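Probable aminotransferase (Pseudomonas aeruginosa, PDB 5YKR) is a probable class-III aminotransferase of the pyridoxal-phosphate-dependent transferase fold. Local coordinates at residues C164-S169 with M229-M234; L202-D207 with P395-E400; V223-F228 with V254-D259; E260-S265 with G383-Y388. All coordinates share one frame; numbering follows the deposited sequence.

Contact 1 of 4, residues C164-S169 with M229-M234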
loop_
_atom_site.group_PDB
_atom_site.type_symbol
_atom_site.label_atom_id
_atom_site.label_comp_id
_atom_site.label_asym_id
_atom_site.label_seq_id
_atom_site.Cartn_x
_atom_site.Cartn_y
_atom_site.Cartn_z
ATOM N N CYS A 164 -2.938 23.084 0.539
ATOM C CA CYS A 164 -1.665 22.631 1.126
ATOM C C CYS A 164 -1.821 21.491 2.122
ATOM O O CYS A 164 -0.942 21.262 2.951
ATOM C CB CYS A 164 -0.845 23.799 1.721
ATOM S SG CYS A 164 -0.549 25.112 0.541
ATOM N N ASN A 165 -2.863 20.680 1.901
ATOM C CA ASN A 165 -3.022 19.402 2.563
ATOM C C ASN A 165 -1.891 18.433 2.198
ATOM O O ASN A 165 -1.198 18.598 1.179
ATOM C CB ASN A 165 -4.341 18.736 2.134
ATOM C CG ASN A 165 -4.332 18.229 0.697
ATOM O OD1 ASN A 165 -3.731 17.207 0.428
ATOM N ND2 ASN A 165 -4.982 18.961 -0.232
ATOM N N TYR A 166 -1.779 17.363 2.982
ATOM C CA TYR A 166 -1.195 16.112 2.425
ATOM C C TYR A 166 -1.921 14.947 3.038
ATOM O O TYR A 166 -2.039 14.856 4.261
ATOM C CB TYR A 166 0.323 15.953 2.634
ATOM C CG TYR A 166 0.907 14.757 1.884
ATOM C CD1 TYR A 166 0.927 14.772 0.509
ATOM C CD2 TYR A 166 1.408 13.634 2.528
ATOM C CE1 TYR A 166 1.420 13.724 -0.231
ATOM C CE2 TYR A 166 1.933 12.557 1.775
ATOM C CZ TYR A 166 1.928 12.637 0.385
ATOM O OH TYR A 166 2.432 11.599 -0.410
ATOM N N HIS A 167 -2.373 14.024 2.170
ATOM C CA HIS A 167 -3.088 12.791 2.557
ATOM C C HIS A 167 -2.510 11.541 1.883
ATOM O O HIS A 167 -3.178 10.485 1.917
ATOM C CB HIS A 167 -4.562 12.948 2.266
ATOM C CG HIS A 167 -5.165 14.041 3.052
ATOM N ND1 HIS A 167 -5.366 13.957 4.414
ATOM C CD2 HIS A 167 -5.572 15.283 2.685
ATOM C CE1 HIS A 167 -5.849 15.123 4.863
ATOM N NE2 HIS A 167 -5.982 15.937 3.829
ATOM N N GLY A 168 -1.300 11.658 1.330
ATOM C CA GLY A 168 -0.691 10.587 0.555
ATOM C C GLY A 168 -0.922 10.726 -0.939
ATOM O O GLY A 168 -1.306 11.803 -1.417
ATOM N N SER A 169 -0.761 9.610 -1.647
ATOM C CA SER A 169 -0.897 9.607 -3.115
ATOM C C SER A 169 -2.352 9.423 -3.493
ATOM O O SER A 169 -2.732 8.486 -4.219
ATOM C CB SER A 169 0.068 8.618 -3.754
ATOM O OG SER A 169 -0.089 7.294 -3.265
ATOM N N MET A 229 -3.218 20.920 10.680
ATOM C CA MET A 229 -2.429 20.594 9.491
ATOM C C MET A 229 -0.958 20.453 9.875
ATOM O O MET A 229 -0.443 21.241 10.682
ATOM C CB MET A 229 -2.607 21.630 8.377
ATOM C CG MET A 229 -4.044 21.881 8.035
ATOM S SD MET A 229 -4.296 23.057 6.659
ATOM C CE MET A 229 -3.651 22.138 5.252
ATOM N N THR A 230 -0.277 19.484 9.295
ATOM C CA THR A 230 1.121 19.194 9.625
ATOM C C THR A 230 2.031 19.066 8.444
ATOM O O THR A 230 3.221 18.825 8.610
ATOM C CB THR A 230 1.253 17.895 10.448
ATOM O OG1 THR A 230 0.883 16.779 9.638
ATOM C CG2 THR A 230 0.396 17.961 11.719
ATOM N N ASN A 231 1.505 19.272 7.240
ATOM C CA ASN A 231 2.271 19.018 6.027
ATOM C C ASN A 231 2.544 20.267 5.192
ATOM O O ASN A 231 2.799 20.171 3.992
ATOM C CB ASN A 231 1.600 17.892 5.250
ATOM C CG ASN A 231 1.698 16.540 5.943
ATOM O OD1 ASN A 231 0.654 15.841 6.258
ATOM N ND2 ASN A 231 2.905 16.121 6.107
ATOM N N VAL A 232 2.528 21.420 5.868
ATOM C CA VAL A 232 2.945 22.703 5.275
ATOM C C VAL A 232 3.503 23.568 6.391
ATOM O O VAL A 232 3.077 24.712 6.617
ATOM C CB VAL A 232 1.769 23.339 4.463
ATOM C CG1 VAL A 232 0.559 23.659 5.355
ATOM C CG2 VAL A 232 2.253 24.519 3.673
ATOM N N GLY A 233 4.377 22.972 7.198
ATOM C CA GLY A 233 4.463 23.433 8.566
ATOM C C GLY A 233 3.159 23.107 9.296
ATOM O O GLY A 233 2.289 22.383 8.766
ATOM N N MET A 234 3.001 23.659 10.481
ATOM C CA MET A 234 1.814 23.385 11.279
ATOM C C MET A 234 0.798 24.495 11.233
ATOM O O MET A 234 1.134 25.631 11.456
ATOM C CB MET A 234 2.208 23.135 12.725
ATOM C CG MET A 234 2.891 21.813 12.903
ATOM S SD MET A 234 3.456 21.589 14.630
ATOM C CE MET A 234 4.054 19.951 14.430
HETATM O O HOH W 1 -0.823 20.104 5.609
HETATM O O HOH W 2 1.474 19.541 1.501
#
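The CB of Tyr166 lies 3.5 Å from the CB of Asn231. This is where the two loops come closest. A chi1 of -172° swings the Tyr166 ring away from Asn231. Gly168 N sits over the centre of one ring face. The amide oxygen OD1 of Asn231 sits near the ring plane at the edge. Further along, Cys164 CB packs 3.7 Å from Val232 CG2. The chain of Met229 bends at chi3 (68°) and brings its CE to 3.7 Å from Cys164 O. No direct hydrogen bond joins the two loops. One water donates to Cys164 O at 2.9 Å and accepts from Asn231 N at 3.0 Å. A second water lies between Asn165 O and Asn231 O. Farther out, Asn231 OD1 makes a weak hydrogen bond with O3 of the modified residue LLP at position 286, and Asn231 ND2 a weak one with His428. His322 of the second subunit meets the Tyr166 ring. These neighbours place the contact at the cofactor site, beside the subunit interface. The loops meet through apolar touches and bridging water, and the weak bond to LLP O3 is consistent with Asn231 helping to line the cofactor site.

Contact 2 of 4, residues L202-D207 with P395-E400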
loop_
_atom_site.group_PDB
_atom_site.type_symbol
_atom_site.label_atom_id
_atom_site.label_comp_id
_atom_site.label_asym_id
_atom_site.label_seq_id
_atom_site.Cartn_x
_atom_site.Cartn_y
_atom_site.Cartn_z
ATOM N N LEU A 202 -11.909 22.759 -3.428
ATOM C CA LEU A 202 -10.799 23.216 -2.583
ATOM C C LEU A 202 -11.211 24.418 -1.759
ATOM O O LEU A 202 -11.865 25.347 -2.260
ATOM C CB LEU A 202 -9.620 23.541 -3.454
ATOM C CG LEU A 202 -8.322 23.895 -2.753
ATOM C CD1 LEU A 202 -7.817 22.728 -1.891
ATOM C CD2 LEU A 202 -7.217 24.377 -3.735
ATOM N N VAL A 203 -10.839 24.404 -0.491
ATOM C CA VAL A 203 -11.068 25.478 0.454
ATOM C C VAL A 203 -9.807 25.734 1.256
ATOM O O VAL A 203 -8.979 24.827 1.387
ATOM C CB VAL A 203 -12.263 25.075 1.386
ATOM C CG1 VAL A 203 -12.674 26.165 2.285
ATOM C CG2 VAL A 203 -13.475 24.590 0.563
ATOM N N GLU A 204 -9.631 26.922 1.796
ATOM C CA GLU A 204 -8.583 27.136 2.812
ATOM C C GLU A 204 -9.100 26.631 4.161
ATOM O O GLU A 204 -10.302 26.750 4.493
ATOM C CB GLU A 204 -8.210 28.618 2.979
ATOM C CG GLU A 204 -7.387 29.217 1.857
ATOM C CD GLU A 204 -5.978 28.716 1.709
ATOM O OE1 GLU A 204 -5.439 27.980 2.556
ATOM O OE2 GLU A 204 -5.376 29.055 0.668
ATOM N N PHE A 205 -8.170 26.114 4.962
ATOM C CA PHE A 205 -8.462 25.778 6.386
ATOM C C PHE A 205 -8.937 27.034 7.111
ATOM O O PHE A 205 -8.619 28.171 6.698
ATOM C CB PHE A 205 -7.189 25.222 7.012
ATOM C CG PHE A 205 -7.349 24.299 8.191
ATOM C CD1 PHE A 205 -7.992 23.103 8.077
ATOM C CD2 PHE A 205 -6.657 24.561 9.404
ATOM C CE1 PHE A 205 -8.055 22.221 9.126
ATOM C CE2 PHE A 205 -6.686 23.656 10.441
ATOM C CZ PHE A 205 -7.409 22.488 10.310
ATOM N N ASN A 206 -9.715 26.862 8.180
ATOM C CA ASN A 206 -10.128 27.982 9.023
ATOM C C ASN A 206 -10.992 29.019 8.282
ATOM O O ASN A 206 -10.904 30.243 8.533
ATOM C CB ASN A 206 -8.911 28.633 9.706
ATOM C CG ASN A 206 -8.307 27.745 10.753
ATOM O OD1 ASN A 206 -9.048 27.017 11.424
ATOM N ND2 ASN A 206 -6.988 27.818 10.930
ATOM N N ASP A 207 -11.808 28.524 7.343
ATOM C CA ASP A 207 -12.692 29.410 6.564
ATOM C C ASP A 207 -14.084 28.777 6.421
ATOM O O ASP A 207 -14.400 28.063 5.442
ATOM C CB ASP A 207 -12.031 29.676 5.212
ATOM C CG ASP A 207 -12.730 30.742 4.393
ATOM O OD1 ASP A 207 -13.873 31.156 4.722
ATOM O OD2 ASP A 207 -12.050 31.152 3.389
ATOM N N PRO A 395 0.351 30.543 11.039
ATOM C CA PRO A 395 -0.444 30.727 9.831
ATOM C C PRO A 395 -1.916 30.491 10.076
ATOM O O PRO A 395 -2.283 29.604 10.862
ATOM C CB PRO A 395 0.136 29.665 8.878
ATOM C CG PRO A 395 0.582 28.543 9.798
ATOM C CD PRO A 395 1.169 29.305 10.986
ATOM N N ARG A 396 -2.762 31.234 9.404
ATOM C CA ARG A 396 -4.214 31.042 9.524
ATOM C C ARG A 396 -4.681 29.874 8.637
ATOM O O ARG A 396 -5.731 29.351 8.856
ATOM C CB ARG A 396 -4.964 32.308 9.092
ATOM C CG ARG A 396 -4.819 33.442 10.094
ATOM C CD ARG A 396 -5.536 34.670 9.581
ATOM N NE ARG A 396 -4.669 35.283 8.584
ATOM C CZ ARG A 396 -4.252 36.554 8.593
ATOM N NH1 ARG A 396 -4.672 37.429 9.512
ATOM N NH2 ARG A 396 -3.427 36.958 7.638
ATOM N N ASN A 397 -3.908 29.569 7.590
ATOM C CA ASN A 397 -4.262 28.530 6.666
ATOM C C ASN A 397 -3.013 28.002 5.942
ATOM O O ASN A 397 -1.914 28.549 6.081
ATOM C CB ASN A 397 -5.359 29.002 5.702
ATOM C CG ASN A 397 -4.987 30.294 4.992
ATOM O OD1 ASN A 397 -3.903 30.392 4.407
ATOM N ND2 ASN A 397 -5.887 31.289 5.049
ATOM N N GLY A 398 -3.200 26.934 5.160
ATOM C CA GLY A 398 -2.110 26.359 4.440
ATOM C C GLY A 398 -1.498 27.275 3.408
ATOM O O GLY A 398 -0.285 27.270 3.224
ATOM N N GLY A 399 -2.332 28.074 2.727
ATOM C CA GLY A 399 -1.800 28.974 1.725
ATOM C C GLY A 399 -0.777 29.948 2.314
ATOM O O GLY A 399 0.253 30.219 1.695
ATOM N N GLU A 400 -1.067 30.468 3.508
ATOM C CA GLU A 400 -0.150 31.379 4.225
ATOM C C GLU A 400 1.132 30.680 4.590
ATOM O O GLU A 400 2.254 31.169 4.416
ATOM C CB GLU A 400 -0.774 31.899 5.506
ATOM C CG GLU A 400 -1.765 32.994 5.328
ATOM C CD GLU A 400 -2.223 33.645 6.627
ATOM O OE1 GLU A 400 -1.730 33.297 7.742
ATOM O OE2 GLU A 400 -3.092 34.519 6.504
HETATM O O HOH W 3 -5.500 25.669 3.885
HETATM O O HOH W 4 -8.425 30.912 6.337
#
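Glu204 reaches over the side chain of Asn397 to the start of helix 398-402. Its OE1 accepts from Gly399 N at 3.1 Å, on the syn side of the carboxylate. The bend at chi2 (-68°) folds the carboxylate back over Asn397, and OE1 comes to 3.3 Å from Asn397 CB. The carboxylate and amide planes are 35° apart. A water also donates to OE1 and accepts from Phe205 N and Gly398 N. This is the close-packed part of the contact, and Gly399 CA lies 3.7 Å from Glu204 OE2. OE2 is bonded to Asn163. Because OE1 takes an N-H of the first helical turn, its charge is probably eased by the helix start. Asn397 is the N-cap of the helix, and its OD1 takes the capping bond from Glu400 N at 3.0 Å. Strand 200-203, an edge strand of the seven-stranded sheet within this chain, is thus tied through the loop after it to a helix start. The other side is looser. There a water joins Phe205 O to Asn397 ND2. Asn206 ND2 donates to Arg396 O at 2.9 Å, from above the carbonyl plane. It also bonds Pro236 O, while Asn206 OD1 accepts from Ala238 N. Arg396 is exposed, and its guanidinium turns away to grip Glu400, with NH2 at 2.7 Å from OE2 in a salt bridge.

Contact 3 of 4, residues V223-F228 with V254-D259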
loop_
_atom_site.group_PDB
_atom_site.type_symbol
_atom_site.label_atom_id
_atom_site.label_comp_id
_atom_site.label_asym_id
_atom_site.label_seq_id
_atom_site.Cartn_x
_atom_site.Cartn_y
_atom_site.Cartn_z
ATOM N N VAL A 223 -15.632 15.590 3.425
ATOM C CA VAL A 223 -14.539 16.486 3.722
ATOM C C VAL A 223 -13.421 15.612 4.285
ATOM O O VAL A 223 -13.645 14.891 5.267
ATOM C CB VAL A 223 -14.910 17.579 4.755
ATOM C CG1 VAL A 223 -13.694 18.380 5.152
ATOM C CG2 VAL A 223 -16.003 18.489 4.214
ATOM N N LEU A 224 -12.238 15.703 3.711
ATOM C CA LEU A 224 -11.047 14.967 4.164
ATOM C C LEU A 224 -10.066 15.991 4.738
ATOM O O LEU A 224 -9.687 16.965 4.020
ATOM C CB LEU A 224 -10.365 14.211 3.010
ATOM C CG LEU A 224 -9.023 13.530 3.272
ATOM C CD1 LEU A 224 -9.113 12.512 4.418
ATOM C CD2 LEU A 224 -8.536 12.856 2.040
ATOM N N THR A 225 -9.636 15.807 5.988
ATOM C CA THR A 225 -8.728 16.779 6.607
ATOM C C THR A 225 -7.941 16.175 7.764
ATOM O O THR A 225 -8.463 15.320 8.499
ATOM C CB THR A 225 -9.482 18.020 7.103
ATOM O OG1 THR A 225 -8.554 19.056 7.508
ATOM C CG2 THR A 225 -10.469 17.710 8.232
ATOM N N GLU A 226 -6.723 16.664 7.972
ATOM C CA GLU A 226 -6.093 16.537 9.286
ATOM C C GLU A 226 -6.860 17.447 10.246
ATOM O O GLU A 226 -7.390 18.490 9.846
ATOM C CB GLU A 226 -4.641 16.953 9.256
ATOM C CG GLU A 226 -3.734 16.070 8.413
ATOM C CD GLU A 226 -2.303 16.515 8.610
ATOM O OE1 GLU A 226 -1.864 17.488 7.897
ATOM O OE2 GLU A 226 -1.609 15.959 9.493
ATOM N N PRO A 227 -6.885 17.109 11.539
ATOM C CA PRO A 227 -7.515 18.033 12.501
ATOM C C PRO A 227 -6.673 19.255 12.850
ATOM O O PRO A 227 -7.167 20.217 13.446
ATOM C CB PRO A 227 -7.760 17.123 13.712
ATOM C CG PRO A 227 -6.647 16.121 13.658
ATOM C CD PRO A 227 -6.361 15.887 12.201
ATOM N N PHE A 228 -5.397 19.177 12.478
ATOM C CA PHE A 228 -4.387 20.210 12.729
ATOM C C PHE A 228 -3.406 19.954 11.594
ATOM O O PHE A 228 -2.936 18.817 11.464
ATOM C CB PHE A 228 -3.847 19.940 14.145
ATOM C CG PHE A 228 -2.892 20.956 14.691
ATOM C CD1 PHE A 228 -1.652 21.185 14.140
ATOM C CD2 PHE A 228 -3.219 21.593 15.883
ATOM C CE1 PHE A 228 -0.793 22.110 14.708
ATOM C CE2 PHE A 228 -2.390 22.525 16.456
ATOM C CZ PHE A 228 -1.172 22.765 15.866
ATOM N N VAL A 254 -22.712 15.515 4.917
ATOM C CA VAL A 254 -21.409 15.301 4.312
ATOM C C VAL A 254 -20.511 14.557 5.329
ATOM O O VAL A 254 -20.428 14.965 6.467
ATOM C CB VAL A 254 -20.751 16.623 3.898
ATOM C CG1 VAL A 254 -19.300 16.414 3.501
ATOM C CG2 VAL A 254 -21.554 17.273 2.750
ATOM N N ALA A 255 -19.857 13.470 4.899
ATOM C CA ALA A 255 -18.949 12.736 5.786
ATOM C C ALA A 255 -17.760 13.574 6.187
ATOM O O ALA A 255 -17.137 14.196 5.325
ATOM C CB ALA A 255 -18.497 11.445 5.127
ATOM N N LEU A 256 -17.385 13.506 7.462
ATOM C CA LEU A 256 -16.209 14.188 7.975
ATOM C C LEU A 256 -15.141 13.113 8.252
ATOM O O LEU A 256 -15.318 12.266 9.164
ATOM C CB LEU A 256 -16.532 14.944 9.274
ATOM C CG LEU A 256 -15.371 15.650 9.945
ATOM C CD1 LEU A 256 -14.703 16.622 9.014
ATOM C CD2 LEU A 256 -15.858 16.304 11.251
ATOM N N ILE A 257 -14.068 13.152 7.461
ATOM C CA ILE A 257 -12.972 12.191 7.583
ATOM C C ILE A 257 -11.790 12.905 8.218
ATOM O O ILE A 257 -11.255 13.876 7.647
ATOM C CB ILE A 257 -12.520 11.647 6.209
ATOM C CG1 ILE A 257 -13.703 11.141 5.374
ATOM C CG2 ILE A 257 -11.430 10.577 6.416
ATOM C CD1 ILE A 257 -13.340 10.988 3.920
ATOM N N ILE A 258 -11.365 12.385 9.385
ATOM C CA ILE A 258 -10.269 12.982 10.151
ATOM C C ILE A 258 -9.060 12.049 10.025
ATOM O O ILE A 258 -9.095 10.886 10.433
ATOM C CB ILE A 258 -10.658 13.207 11.615
ATOM C CG1 ILE A 258 -11.873 14.162 11.708
ATOM C CG2 ILE A 258 -9.483 13.716 12.397
ATOM C CD1 ILE A 258 -11.643 15.528 11.208
ATOM N N ASP A 259 -8.002 12.570 9.407
ATOM C CA ASP A 259 -6.756 11.859 9.127
ATOM C C ASP A 259 -5.719 12.235 10.188
ATOM O O ASP A 259 -5.205 13.354 10.214
ATOM C CB ASP A 259 -6.246 12.229 7.721
ATOM C CG ASP A 259 -4.997 11.490 7.315
ATOM O OD1 ASP A 259 -4.374 10.774 8.126
ATOM O OD2 ASP A 259 -4.611 11.685 6.094
HETATM O O HOH W 5 -2.493 13.854 10.801
#
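Leu224 lays its CD1 against the CG2 of Ile257, 3.6 Å away, and the two side chains cross at a slant. Ile257 CG2 is anti to the backbone N, which directs it at the leucine. Helix 139-154 covers this face, with Asn143 touching Leu224 and Val146 and Leu147 touching Ile257. The other face carries Val223, Thr225, Leu256 and Ile258. There Thr225 and Ile258 lie side by side, with Thr225 CG2 3.9 Å from Ile258 CD1. Helix 241-251 packs on Val223 and Leu256. Strands 220-225 and 255-259 run parallel, 13° apart. With helix 241-251 between them they form a beta-alpha-beta unit in the seven-stranded sheet. Four backbone bonds join them. Val223 N donates to Ala255 O at 2.8 Å, and Val223 O accepts from Ile257 N. Thr225 N then donates to Ile257 O at 3.0 Å, and Thr225 O accepts from Asp259 N at 2.9 Å. Past the strand end, Pro227 CD rests 3.4 Å from Asp259 O and also packs on Ile258 CG2. A water donates to both Glu226 OE2 and Asp259 O. Glu226 OE2 also bonds Thr230. Both carboxylate oxygens of Asp259 have partners. OD1 meets the hydroxyl of Thr261, and OD2 takes bonds from His167 and Asn143. OD2 also lies close to N1 of the modified residue LLP at position 286.

Contact 4 of 4, residues E260-S265 with G383-Y388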
loop_
_atom_site.group_PDB
_atom_site.type_symbol
_atom_site.label_atom_id
_atom_site.label_comp_id
_atom_site.label_asym_id
_atom_site.label_seq_id
_atom_site.Cartn_x
_atom_site.Cartn_y
_atom_site.Cartn_z
ATOM N N GLU A 260 -5.419 11.250 11.060
ATOM C CA GLU A 260 -4.577 11.427 12.230
ATOM C C GLU A 260 -3.206 10.806 12.063
ATOM O O GLU A 260 -2.466 10.579 13.032
ATOM C CB GLU A 260 -5.255 10.873 13.483
ATOM C CG GLU A 260 -6.508 11.698 13.814
ATOM C CD GLU A 260 -6.424 12.371 15.187
ATOM O OE1 GLU A 260 -5.309 12.774 15.638
ATOM O OE2 GLU A 260 -7.500 12.567 15.820
ATOM N N THR A 261 -2.837 10.546 10.807
ATOM C CA THR A 261 -1.543 9.883 10.546
ATOM C C THR A 261 -0.338 10.590 11.210
ATOM O O THR A 261 0.631 9.941 11.602
ATOM C CB THR A 261 -1.397 9.653 9.040
ATOM O OG1 THR A 261 -2.442 8.772 8.597
ATOM C CG2 THR A 261 -0.062 9.055 8.677
ATOM N N HIS A 262 -0.373 11.930 11.254
ATOM C CA HIS A 262 0.572 12.729 12.042
ATOM C C HIS A 262 0.043 13.185 13.378
ATOM O O HIS A 262 0.811 13.211 14.358
ATOM C CB HIS A 262 1.104 13.917 11.276
ATOM C CG HIS A 262 2.107 13.594 10.230
ATOM N ND1 HIS A 262 2.453 14.499 9.241
ATOM C CD2 HIS A 262 2.950 12.542 10.089
ATOM C CE1 HIS A 262 3.417 13.981 8.496
ATOM N NE2 HIS A 262 3.741 12.791 8.980
ATOM N N THR A 263 -1.208 13.613 13.458
ATOM C CA THR A 263 -1.749 14.199 14.684
ATOM C C THR A 263 -1.957 13.175 15.805
ATOM O O THR A 263 -2.266 13.586 16.927
ATOM C CB THR A 263 -2.989 15.020 14.425
ATOM O OG1 THR A 263 -3.980 14.177 13.831
ATOM C CG2 THR A 263 -2.674 16.214 13.493
ATOM N N ILE A 264 -1.694 11.889 15.511
ATOM C CA ILE A 264 -1.552 10.889 16.568
ATOM C C ILE A 264 -0.438 11.272 17.564
ATOM O O ILE A 264 -0.390 10.763 18.699
ATOM C CB ILE A 264 -1.348 9.496 15.939
ATOM C CG1 ILE A 264 -1.479 8.352 16.954
ATOM C CG2 ILE A 264 -0.012 9.433 15.212
ATOM C CD1 ILE A 264 -2.828 8.293 17.673
ATOM N N SER A 265 0.429 12.227 17.202
ATOM C CA SER A 265 1.341 12.823 18.167
ATOM C C SER A 265 0.665 13.488 19.367
ATOM O O SER A 265 1.335 13.696 20.396
ATOM C CB SER A 265 2.284 13.806 17.472
ATOM O OG SER A 265 1.578 14.954 17.041
ATOM N N GLY A 383 1.643 17.861 20.991
ATOM C CA GLY A 383 2.085 16.687 21.714
ATOM C C GLY A 383 3.570 16.414 21.552
ATOM O O GLY A 383 4.393 17.217 21.973
ATOM N N ALA A 384 3.898 15.285 20.934
ATOM C CA ALA A 384 5.262 14.840 20.714
ATOM C C ALA A 384 5.963 15.466 19.519
ATOM O O ALA A 384 7.159 15.192 19.294
ATOM C CB ALA A 384 5.288 13.337 20.567
ATOM N N ARG A 385 5.244 16.279 18.715
ATOM C CA ARG A 385 5.749 16.738 17.432
ATOM C C ARG A 385 5.905 18.264 17.458
ATOM O O ARG A 385 4.965 18.957 17.840
ATOM C CB ARG A 385 4.740 16.305 16.334
ATOM C CG ARG A 385 5.168 16.506 14.906
ATOM C CD ARG A 385 4.029 16.156 13.963
ATOM N NE ARG A 385 4.536 16.184 12.596
ATOM C CZ ARG A 385 5.113 15.129 11.963
ATOM N NH1 ARG A 385 5.202 13.939 12.542
ATOM N NH2 ARG A 385 5.667 15.314 10.791
ATOM N N VAL A 386 7.100 18.758 17.084
ATOM C CA VAL A 386 7.434 20.191 17.186
ATOM C C VAL A 386 7.929 20.690 15.820
ATOM O O VAL A 386 8.797 20.047 15.215
ATOM C CB VAL A 386 8.584 20.388 18.211
ATOM C CG1 VAL A 386 9.024 21.846 18.336
ATOM C CG2 VAL A 386 8.147 19.850 19.585
ATOM N N GLU A 387 7.397 21.830 15.346
ATOM C CA GLU A 387 7.856 22.347 14.041
ATOM C C GLU A 387 7.872 23.857 14.051
ATOM O O GLU A 387 6.932 24.482 14.531
ATOM C CB GLU A 387 6.932 21.821 12.930
ATOM C CG GLU A 387 7.310 22.256 11.519
ATOM C CD GLU A 387 6.860 21.292 10.429
ATOM O OE1 GLU A 387 6.018 20.398 10.737
ATOM O OE2 GLU A 387 7.308 21.468 9.250
ATOM N N TYR A 388 8.905 24.404 13.410
ATOM C CA TYR A 388 8.982 25.837 13.202
ATOM C C TYR A 388 8.717 26.214 11.712
ATOM O O TYR A 388 8.764 25.358 10.795
ATOM C CB TYR A 388 10.278 26.426 13.716
ATOM C CG TYR A 388 11.525 25.717 13.288
ATOM C CD1 TYR A 388 12.217 26.098 12.112
ATOM C CD2 TYR A 388 12.060 24.686 14.050
ATOM C CE1 TYR A 388 13.353 25.427 11.715
ATOM C CE2 TYR A 388 13.229 24.042 13.666
ATOM C CZ TYR A 388 13.882 24.449 12.525
ATOM O OH TYR A 388 15.012 23.843 12.081
HETATM O O HOH W 6 3.440 12.627 14.413
#
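The chain at Ser265 and Ala384 comes to 5.1 Å between CA atoms, where a 3-10 turn meets the residue just before strand 385-389. That strand is the middle one of a three-stranded antiparallel sheet. The turn belongs to the loop that follows strand 255-259, so the contact joins the loop at the end of a large-sheet strand to the small sheet. Ala384 N donates to Ser265 O at 3.1 Å, from above the carbonyl plane. Gly383, at positive phi (62°), brings its CA to 3.4 Å from Ser265 O in a CH...O contact. Ser265 OG rests on Arg385 CB and bonds Ile382 O. The chain of Arg385 is extended from CG to NE. This carries its guanidinium over one face of the His262 ring. The two flat groups stack, with centres 3.8 Å apart and planes at 18°. His262 ND1 bonds the hydroxyl of Thr230, which helps hold the ring in place. Arg385 NH1 bonds Ser85 OG, and a water links it to His262 O. In the stack, Arg385 NH2 lies over the ring centre, and its shortest distance to the histidine is 3.5 Å, to CE1.

From the N terminus, segment 164-169 comes first, and contact 1 closes its loop at 229-234. Within that span lie 202-207 and 223-228, which open contacts 2 and 3. Contact 1 therefore crosses both. Contact 3 closes at 254-259 and contact 4 runs from 260-265 to 383-388. Both fall within the long loop of contact 2, which ends at 395-400. Contacts 1 and 4 follow in series, as do 3 and 4. Contacts 2 and 3 reach the large sheet, while contact 4 ties its following loop to the three-stranded sheet. Contact 1 ties the loop after strand 158-162 to the one after strand 220-225 and touches all the others. Contacts 2 and 4 do not touch.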